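Long-range contact in anopheles Plasmodium-responsive Leucine-rich repeat protein 1B (Anopheles gambiae, PDB 4XGO), which probably works in mosquito immunity against Plasmodium, its leucine-rich repeat domain belonging to a protein that interacts with the leucine-rich repeat protein LRIM1: residues H65-V70 with P88-N93. Numbering follows the deposited sequence.
Sequences HVFQNV and PGIFHN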
# COMPACT_ATOMS: atom_id res chain seq x y z
N HIS A 65 -20.45 22.21 4.26
CA HIS A 65 -21.66 22.31 3.43
C HIS A 65 -21.42 21.93 1.96
O HIS A 65 -22.23 22.21 1.08
CB HIS A 65 -22.25 23.73 3.53
CG HIS A 65 -22.55 24.16 4.93
ND1 HIS A 65 -23.38 23.45 5.77
CD2 HIS A 65 -22.13 25.23 5.65
CE1 HIS A 65 -23.47 24.07 6.93
NE2 HIS A 65 -22.72 25.14 6.89
N VAL A 66 -20.32 21.23 1.67
CA VAL A 66 -19.99 20.89 0.29
C VAL A 66 -21.09 20.05 -0.40
O VAL A 66 -21.28 20.19 -1.61
CB VAL A 66 -18.62 20.19 0.18
CG1 VAL A 66 -18.68 18.80 0.82
CG2 VAL A 66 -18.16 20.10 -1.27
N PHE A 67 -21.81 19.22 0.36
CA PHE A 67 -22.82 18.33 -0.23
C PHE A 67 -24.25 18.88 -0.25
O PHE A 67 -25.18 18.21 -0.73
CB PHE A 67 -22.77 16.93 0.40
CG PHE A 67 -21.43 16.25 0.26
CD1 PHE A 67 -20.77 16.19 -0.97
CD2 PHE A 67 -20.79 15.67 1.37
CE1 PHE A 67 -19.53 15.59 -1.10
CE2 PHE A 67 -19.55 15.07 1.24
CZ PHE A 67 -18.92 15.01 0.00
N GLN A 68 -24.44 20.11 0.24
CA GLN A 68 -25.73 20.78 0.12
C GLN A 68 -26.15 20.91 -1.35
O GLN A 68 -27.34 20.88 -1.65
CB GLN A 68 -25.68 22.16 0.74
CG GLN A 68 -25.48 22.13 2.23
CD GLN A 68 -25.99 23.40 2.87
OE1 GLN A 68 -25.63 24.50 2.46
NE2 GLN A 68 -26.86 23.25 3.85
N ASN A 69 -25.17 21.03 -2.24
CA ASN A 69 -25.45 21.14 -3.67
C ASN A 69 -25.76 19.83 -4.37
O ASN A 69 -26.15 19.85 -5.55
CB ASN A 69 -24.27 21.80 -4.38
CG ASN A 69 -24.18 23.29 -4.11
OD1 ASN A 69 -25.18 24.01 -4.17
ND2 ASN A 69 -22.97 23.78 -3.84
N VAL A 70 -25.60 18.70 -3.67
CA VAL A 70 -25.91 17.39 -4.26
C VAL A 70 -26.96 16.61 -3.45
O VAL A 70 -26.69 15.51 -2.92
CB VAL A 70 -24.63 16.56 -4.55
CG1 VAL A 70 -23.83 17.19 -5.69
CG2 VAL A 70 -23.74 16.42 -3.32
N PRO A 88 -19.06 18.79 11.31
CA PRO A 88 -20.48 18.68 11.64
C PRO A 88 -21.34 19.13 10.48
O PRO A 88 -21.04 20.14 9.84
CB PRO A 88 -20.65 19.58 12.89
CG PRO A 88 -19.41 20.42 12.95
CD PRO A 88 -18.32 19.65 12.25
N GLY A 89 -22.37 18.34 10.19
CA GLY A 89 -23.34 18.66 9.16
C GLY A 89 -22.97 18.14 7.78
O GLY A 89 -23.65 18.43 6.81
N ILE A 90 -21.88 17.38 7.68
CA ILE A 90 -21.41 16.93 6.37
C ILE A 90 -22.49 16.20 5.56
O ILE A 90 -22.61 16.41 4.35
CB ILE A 90 -20.11 16.08 6.50
CG1 ILE A 90 -19.49 15.81 5.12
CG2 ILE A 90 -20.38 14.79 7.25
CD1 ILE A 90 -18.98 17.06 4.42
N PHE A 91 -23.30 15.36 6.22
CA PHE A 91 -24.38 14.62 5.55
C PHE A 91 -25.79 15.08 5.92
O PHE A 91 -26.77 14.35 5.72
CB PHE A 91 -24.23 13.11 5.79
CG PHE A 91 -22.90 12.55 5.37
CD1 PHE A 91 -22.37 12.85 4.12
CD2 PHE A 91 -22.18 11.73 6.22
CE1 PHE A 91 -21.13 12.35 3.73
CE2 PHE A 91 -20.94 11.23 5.84
CZ PHE A 91 -20.42 11.54 4.59
N HIS A 92 -25.91 16.30 6.42
CA HIS A 92 -27.22 16.78 6.86
C HIS A 92 -28.23 16.91 5.71
O HIS A 92 -29.44 16.76 5.92
CB HIS A 92 -27.07 18.13 7.56
CG HIS A 92 -28.37 18.74 7.96
ND1 HIS A 92 -29.16 18.22 8.96
CD2 HIS A 92 -29.03 19.82 7.47
CE1 HIS A 92 -30.24 18.97 9.09
NE2 HIS A 92 -30.19 19.94 8.20
N ASN A 93 -27.72 17.21 4.52
CA ASN A 93 -28.57 17.47 3.38
C ASN A 93 -28.45 16.37 2.32
O ASN A 93 -28.78 16.61 1.14
CB ASN A 93 -28.23 18.83 2.78
CG ASN A 93 -28.48 19.97 3.76
OD1 ASN A 93 -27.54 20.57 4.27
ND2 ASN A 93 -29.75 20.22 4.06
O HOH W 1 -24.47 20.54 5.05
O HOH W 2 -22.11 18.89 3.15
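Gln-68 and Asn-93 mark where the two backbones come nearest, their CA atoms 5.4 Å apart, and no direct backbone hydrogen bond joins 65-70 to 88-93. Each segment turns on itself: Gln-68 N bonds to His-65 O, and His-92 N to Gly-89 O closes a type I turn. Water bridges the main chains instead, one molecule accepting from Phe-67 N at 2.8 Å and placed to donate to Ile-90 O. A second water lies within hydrogen-bonding distance of Gly-89 O and Asn-93 OD1, placed to donate to either, and meets His-65 ND1 in the plane of the imidazole.

The direct polar link is Gln-68 NE2 to Asn-93 OD1, 2.8 Å and nearly straight at 166°. Asn-93 OD1 lies in the Gln-68 amide plane, whereas NE2 sits well above the Asn-93 carbonyl plane, the two amides being turned 58° apart.

Deeper in, Ile-90 runs alongside Phe-67. With CG1 anti to the backbone N (chi1 -171°), Ile-90 brings CD1 within 3.8 Å of Phe-67 CE2. Val-66 CG1 covers one face of that ring at its centre and also meets Ile-90 CD1 (4.0 Å), while Ile-90 O lies at the ring's edge. Phe-67 CE2 reaches Phe-91 CE1 at 4.0 Å.

This phenylalanine pair resembles the phenylalanine spine of leucine-rich repeat solenoids: equivalent loops following the adjacent parallel strands 51-53 and 75-77 stack here, and both rings touch Leu-76 on strand 75-77.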